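Local coordinates for protein serine hydrolase CCSP0084 (Cycloclasticus sp. P1, PDB 4I3F) that probably acts as an alpha/beta-hydrolase-fold serine hydrolase with esterase activity, related to enzymes that cleave carbon-carbon bonds in meta-cleavage products of aromatic degradation, at residues P93-W99 with Q213-S219; K144-P150 with Q242-H247. All coordinates share one frame; numbering follows the deposited sequence.

How the contacts relate
The two contacts sit on opposite sides of the chain's centre in one alpha/beta hydrolase fold, their own centres about 24 Å apart and their nearest atoms about 11 Å apart. Their segments alternate along the chain: 93-99, 144-150, 213-219, 242-247. Contact 2 joins two neighbouring parallel strands, 142-148 and 243-248, inside the central sheet. Contact 1 lies outside the sheet, where the start of helix 96-113 meets the end of helix 208-217, one of the helices inserted between those same two strands. Here the helical insertion is tied at both levels: its flanking strands pair in contact 2, and its helix 208-217 meets helix 96-113 in contact 1.

Contact 1: P93-W99 with Q213-S219; sequences PNGTSHW and QFEAMFS
The last carbonyls of one helix, A216 O and M217 O, are taken up at the very start of another, by G95 N and T96 OG1. In this alpha/beta hydrolase fold the donors belong to the N-terminal end of helix 96-113, with G95 in the N-cap position, while the acceptors close helix 208-217, part of the helical insertion between strands 142-148 and 243-248 that probably forms the cap, or lid, over the core, as in this family. G95 N approaches A216 O at 3.2 Å and makes a second, weak bond to S219 OG. With phi of 106°, a CB on G95 would run into the carbonyl oxygen of N94, a conformation suited to glycine. One residue on, the T96 hydroxyl donates to M217 O at 2.7 Å in the carbonyl plane; chi1 of -50° sets OG1 beside its own backbone N. A228 and F229 of helix 222-229 also touch this side chain.

Beyond these polar links the indole of W99 is covered on both faces. M217 crosses it at about a right angle, laying CG over the five-membered ring, 3.8 Å from the centroid, while SD stands farther off above the six-membered ring in a Met-aromatic contact. The opposite face receives CD of P93, offset toward the rim. P93 also limits the ring's rotation, its O accepting a bent bond from W99 NE1, which lies well above the carbonyl plane. Q213 reaches the benzo edge, its OE1 near the plane of the ring and 3.6 Å from W99 CH2; the same oxygen is hydrogen-bonded to H89 N. The methyl of A216 sits between P93 and N94, with A216 CB 3.3 Å from P93 O and 3.7 Å from N94 ND2.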
loop_
_atom_site.group_PDB
_atom_site.type_symbol
_atom_site.label_atom_id
_atom_site.label_comp_id
_atom_site.label_asym_id
_atom_site.label_seq_id
_atom_site.Cartn_x
_atom_site.Cartn_y
_atom_site.Cartn_z
ATOM N N PRO A 93 9.343 13.312 10.765
ATOM C CA PRO A 93 10.231 14.212 10.025
ATOM C C PRO A 93 9.487 14.796 8.834
ATOM O O PRO A 93 8.331 14.438 8.608
ATOM C CB PRO A 93 11.311 13.261 9.520
ATOM C CG PRO A 93 10.542 11.997 9.213
ATOM C CD PRO A 93 9.487 11.910 10.329
ATOM N N ASN A 94 10.134 15.689 8.090
ATOM C CA ASN A 94 9.601 16.106 6.803
ATOM C C ASN A 94 10.451 15.563 5.665
ATOM O O ASN A 94 11.654 15.344 5.827
ATOM C CB ASN A 94 9.479 17.631 6.720
ATOM C CG ASN A 94 8.260 18.161 7.469
ATOM O OD1 ASN A 94 8.262 18.253 8.693
ATOM N ND2 ASN A 94 7.217 18.511 6.730
ATOM N N GLY A 95 9.823 15.326 4.518
ATOM C CA GLY A 95 10.536 14.824 3.356
ATOM C C GLY A 95 10.214 13.366 3.115
ATOM O O GLY A 95 10.283 12.547 4.036
ATOM N N THR A 96 9.871 13.033 1.878
ATOM C CA THR A 96 9.436 11.680 1.575
ATOM C C THR A 96 10.558 10.665 1.769
ATOM O O THR A 96 10.309 9.574 2.277
ATOM C CB THR A 96 8.829 11.584 0.169
ATOM O OG1 THR A 96 7.859 12.625 0.021
ATOM C CG2 THR A 96 8.142 10.240 -0.028
ATOM N N SER A 97 11.791 11.024 1.411
ATOM C CA SER A 97 12.875 10.042 1.524
ATOM C C SER A 97 13.043 9.559 2.972
ATOM O O SER A 97 13.311 8.380 3.222
ATOM C CB SER A 97 14.192 10.584 0.964
ATOM O OG SER A 97 14.735 11.587 1.789
ATOM N N HIS A 98 12.855 10.470 3.921
ATOM C CA HIS A 98 12.979 10.133 5.334
ATOM C C HIS A 98 11.831 9.283 5.839
ATOM O O HIS A 98 12.012 8.463 6.743
ATOM C CB HIS A 98 13.128 11.414 6.142
ATOM C CG HIS A 98 14.184 12.310 5.591
ATOM N ND1 HIS A 98 15.502 11.920 5.509
ATOM C CD2 HIS A 98 14.117 13.544 5.040
ATOM C CE1 HIS A 98 16.209 12.889 4.955
ATOM N NE2 HIS A 98 15.393 13.886 4.660
ATOM N N TRP A 99 10.651 9.459 5.252
ATOM C CA TRP A 99 9.524 8.618 5.621
ATOM C C TRP A 99 9.709 7.214 5.061
ATOM O O TRP A 99 9.382 6.236 5.726
ATOM C CB TRP A 99 8.198 9.244 5.184
ATOM C CG TRP A 99 7.723 10.266 6.153
ATOM C CD1 TRP A 99 7.951 11.610 6.105
ATOM C CD2 TRP A 99 6.970 10.028 7.350
ATOM N NE1 TRP A 99 7.377 12.224 7.191
ATOM C CE2 TRP A 99 6.760 11.274 7.965
ATOM C CE3 TRP A 99 6.435 8.881 7.947
ATOM C CZ2 TRP A 99 6.040 11.413 9.156
ATOM C CZ3 TRP A 99 5.729 9.018 9.139
ATOM C CH2 TRP A 99 5.534 10.275 9.726
ATOM N N GLN A 213 0.902 14.482 10.163
ATOM C CA GLN A 213 1.933 13.587 9.668
ATOM C C GLN A 213 1.809 13.322 8.159
ATOM O O GLN A 213 2.817 13.155 7.480
ATOM C CB GLN A 213 1.993 12.318 10.521
ATOM C CG GLN A 213 2.114 12.668 12.008
ATOM C CD GLN A 213 2.749 11.576 12.847
ATOM O OE1 GLN A 213 3.049 10.490 12.354
ATOM N NE2 GLN A 213 2.952 11.865 14.131
ATOM N N PHE A 214 0.587 13.327 7.621
ATOM C CA PHE A 214 0.403 13.164 6.176
ATOM C C PHE A 214 1.019 14.357 5.451
ATOM O O PHE A 214 1.664 14.201 4.411
ATOM C CB PHE A 214 -1.092 13.054 5.833
ATOM C CG PHE A 214 -1.371 12.709 4.386
ATOM C CD1 PHE A 214 -1.491 11.387 3.989
ATOM C CD2 PHE A 214 -1.527 13.707 3.435
ATOM C CE1 PHE A 214 -1.752 11.065 2.660
ATOM C CE2 PHE A 214 -1.780 13.396 2.107
ATOM C CZ PHE A 214 -1.894 12.080 1.719
ATOM N N GLU A 215 0.810 15.551 5.994
ATOM C CA GLU A 215 1.394 16.758 5.415
ATOM C C GLU A 215 2.919 16.686 5.407
ATOM O O GLU A 215 3.572 17.184 4.490
ATOM C CB GLU A 215 0.933 18.002 6.184
ATOM C CG GLU A 215 -0.557 18.304 6.044
ATOM C CD GLU A 215 -0.988 19.515 6.864
ATOM O OE1 GLU A 215 -1.823 20.295 6.370
ATOM O OE2 GLU A 215 -0.503 19.680 8.003
ATOM N N ALA A 216 3.481 16.059 6.434
ATOM C CA ALA A 216 4.928 15.974 6.568
ATOM C C ALA A 216 5.550 14.968 5.596
ATOM O O ALA A 216 6.698 15.140 5.174
ATOM C CB ALA A 216 5.309 15.647 8.004
ATOM N N MET A 217 4.793 13.927 5.249
ATOM C CA MET A 217 5.274 12.883 4.343
ATOM C C MET A 217 5.568 13.389 2.951
ATOM O O MET A 217 6.488 12.901 2.289
ATOM C CB MET A 217 4.218 11.808 4.170
ATOM C CG MET A 217 3.942 11.020 5.384
ATOM S SD MET A 217 2.460 10.049 5.117
ATOM C CE MET A 217 2.233 9.511 6.815
ATOM N N PHE A 218 4.747 14.324 2.485
ATOM C CA PHE A 218 4.838 14.783 1.112
ATOM C C PHE A 218 5.038 16.288 1.069
ATOM O O PHE A 218 4.584 16.960 0.143
ATOM C CB PHE A 218 3.599 14.337 0.326
ATOM C CG PHE A 218 3.318 12.857 0.448
ATOM C CD1 PHE A 218 4.184 11.933 -0.120
ATOM C CD2 PHE A 218 2.221 12.398 1.164
ATOM C CE1 PHE A 218 3.953 10.571 0.002
ATOM C CE2 PHE A 218 1.972 11.034 1.285
ATOM C CZ PHE A 218 2.843 10.121 0.704
ATOM N N SER A 219 5.757 16.794 2.069
ATOM C CA SER A 219 6.017 18.225 2.221
ATOM C C SER A 219 6.845 18.811 1.075
ATOM O O SER A 219 6.815 20.018 0.831
ATOM C CB SER A 219 6.719 18.501 3.553
ATOM O OG SER A 219 7.953 17.815 3.630
#

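Contact 2: K144-P150 with Q242-H247; sequences KAVLMGP and QMLVTH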
loop_
_atom_site.group_PDB
_atom_site.type_symbol
_atom_site.label_atom_id
_atom_site.label_comp_id
_atom_site.label_asym_id
_atom_site.label_seq_id
_atom_site.Cartn_x
_atom_site.Cartn_y
_atom_site.Cartn_z
ATOM N N LYS A 144 7.694 -14.191 -1.700
ATOM C CA LYS A 144 7.073 -13.635 -2.907
ATOM C C LYS A 144 6.443 -12.282 -2.641
ATOM O O LYS A 144 6.022 -11.997 -1.516
ATOM C CB LYS A 144 5.984 -14.563 -3.442
ATOM C CG LYS A 144 6.474 -15.838 -4.098
ATOM C CD LYS A 144 5.260 -16.640 -4.548
ATOM C CE LYS A 144 5.499 -17.366 -5.860
ATOM N NZ LYS A 144 6.137 -18.697 -5.672
ATOM N N ALA A 145 6.345 -11.471 -3.692
ATOM C CA ALA A 145 5.775 -10.128 -3.589
ATOM C C ALA A 145 4.677 -9.892 -4.616
ATOM O O ALA A 145 4.804 -10.278 -5.782
ATOM C CB ALA A 145 6.865 -9.067 -3.730
ATOM N N VAL A 146 3.601 -9.248 -4.174
ATOM C CA VAL A 146 2.564 -8.755 -5.073
ATOM C C VAL A 146 2.494 -7.245 -4.933
ATOM O O VAL A 146 2.345 -6.729 -3.822
ATOM C CB VAL A 146 1.192 -9.354 -4.734
ATOM C CG1 VAL A 146 0.083 -8.637 -5.535
ATOM C CG2 VAL A 146 1.176 -10.844 -5.038
ATOM N N LEU A 147 2.613 -6.532 -6.052
ATOM C CA LEU A 147 2.422 -5.083 -6.048
ATOM C C LEU A 147 1.078 -4.762 -6.693
ATOM O O LEU A 147 0.598 -5.507 -7.562
ATOM C CB LEU A 147 3.546 -4.375 -6.810
ATOM C CG LEU A 147 4.975 -4.712 -6.376
ATOM C CD1 LEU A 147 6.001 -3.912 -7.201
ATOM C CD2 LEU A 147 5.170 -4.490 -4.867
ATOM N N MET A 148 0.463 -3.668 -6.251
ATOM C CA MET A 148 -0.816 -3.229 -6.798
ATOM C C MET A 148 -0.725 -1.731 -7.008
ATOM O O MET A 148 -0.726 -0.957 -6.043
ATOM C CB MET A 148 -1.960 -3.545 -5.832
ATOM C CG MET A 148 -3.331 -3.476 -6.475
ATOM S SD MET A 148 -4.652 -3.263 -5.249
ATOM C CE MET A 148 -4.418 -1.547 -4.793
ATOM N N GLY A 149 -0.618 -1.323 -8.268
ATOM C CA GLY A 149 -0.465 0.085 -8.612
ATOM C C GLY A 149 0.635 0.761 -7.826
ATOM O O GLY A 149 0.410 1.802 -7.209
ATOM N N PRO A 150 1.842 0.184 -7.849
ATOM C CA PRO A 150 2.909 0.668 -6.979
ATOM C C PRO A 150 3.568 1.966 -7.452
ATOM O O PRO A 150 3.669 2.214 -8.653
ATOM C CB PRO A 150 3.937 -0.473 -7.044
ATOM C CG PRO A 150 3.795 -1.000 -8.437
ATOM C CD PRO A 150 2.298 -0.912 -8.730
ATOM N N GLN A 242 10.449 -13.629 -6.647
ATOM C CA GLN A 242 9.309 -13.910 -7.522
ATOM C C GLN A 242 8.223 -12.888 -7.221
ATOM O O GLN A 242 7.856 -12.678 -6.053
ATOM C CB GLN A 242 8.780 -15.326 -7.283
ATOM C CG GLN A 242 9.830 -16.421 -7.457
ATOM C CD GLN A 242 10.299 -16.559 -8.891
ATOM O OE1 GLN A 242 9.527 -16.366 -9.825
ATOM N NE2 GLN A 242 11.573 -16.890 -9.072
ATOM N N MET A 243 7.715 -12.237 -8.263
ATOM C CA MET A 243 6.846 -11.086 -8.063
ATOM C C MET A 243 5.679 -11.087 -9.032
ATOM O O MET A 243 5.798 -11.568 -10.164
ATOM C CB MET A 243 7.661 -9.791 -8.237
ATOM C CG MET A 243 6.892 -8.505 -7.970
ATOM S SD MET A 243 7.933 -7.070 -8.316
ATOM C CE MET A 243 9.085 -7.111 -6.949
ATOM N N LEU A 244 4.544 -10.572 -8.566
ATOM C CA LEU A 244 3.412 -10.274 -9.433
ATOM C C LEU A 244 3.071 -8.797 -9.300
ATOM O O LEU A 244 2.742 -8.320 -8.205
ATOM C CB LEU A 244 2.194 -11.122 -9.056
ATOM C CG LEU A 244 0.911 -10.824 -9.837
ATOM C CD1 LEU A 244 1.092 -11.050 -11.332
ATOM C CD2 LEU A 244 -0.238 -11.667 -9.300
ATOM N N VAL A 245 3.179 -8.063 -10.407
ATOM C CA VAL A 245 2.784 -6.655 -10.420
ATOM C C VAL A 245 1.386 -6.573 -11.014
ATOM O O VAL A 245 1.170 -6.986 -12.154
ATOM C CB VAL A 245 3.749 -5.822 -11.269
ATOM C CG1 VAL A 245 3.294 -4.355 -11.331
ATOM C CG2 VAL A 245 5.183 -5.940 -10.716
ATOM N N THR A 246 0.433 -6.053 -10.242
ATOM C CA THR A 246 -0.924 -5.862 -10.743
ATOM C C THR A 246 -1.190 -4.379 -10.891
ATOM O O THR A 246 -0.652 -3.570 -10.141
ATOM C CB THR A 246 -1.985 -6.497 -9.835
ATOM O OG1 THR A 246 -2.021 -5.829 -8.565
ATOM C CG2 THR A 246 -1.670 -7.981 -9.620
ATOM N N HIS A 247 -2.001 -4.017 -11.875
ATOM C CA HIS A 247 -2.274 -2.608 -12.115
ATOM C C HIS A 247 -3.603 -2.442 -12.806
ATOM O O HIS A 247 -4.014 -3.282 -13.609
ATOM C CB HIS A 247 -1.180 -2.004 -12.996
ATOM C CG HIS A 247 -0.899 -0.561 -12.711
ATOM N ND1 HIS A 247 0.209 -0.150 -12.004
ATOM C CD2 HIS A 247 -1.569 0.568 -13.048
ATOM C CE1 HIS A 247 0.204 1.169 -11.901
ATOM N NE2 HIS A 247 -0.861 1.629 -12.533
#
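Q242 opens the pairing by giving its O to A145 N, while its CB rests against the aliphatic part of K144, 4.0 Å from K144 CG; the ammonium of K144 goes on to a salt bridge with D302. M243 has CG anti to its backbone N (chi1 -176°) and then bends at chi3, which brings M243 SD to 3.9 Å from L147 CD1, on the sheet face covered by L135 of helix 126-137. L244 bonds both ways, its N to A145 O and its O to L147 N, each at 2.8 Å, and its side chain runs parallel to that of V146 on the other face. This in-register parallel ladder joins two inner strands of the alpha/beta hydrolase sheet; strand 142-148 bonds on its other edge to strand 119-124, which leads into a likely nucleophile elbow. V245 then sets CG2 obliquely against L147 CD1, and its side chain touches A259 and I263 of helix 257-265. At T246 one carbonyl is gripped twice: L147 O accepts from T246 N at 2.7 Å and from T246 OG1 at 2.8 Å, the hydroxyl in the carbonyl plane on a lone pair. Chi1 of 66° holds OG1 there, with M148 CG packed 3.4 Å from it. A valine here would probably leave L147 O with the backbone N-H as its one donor from this strand. T246 O receives G149 N, and H247 ND1 is buried against G149 CA, 3.5 Å away, without a hydrogen-bond partner, while its NE2 bonds to I254 O.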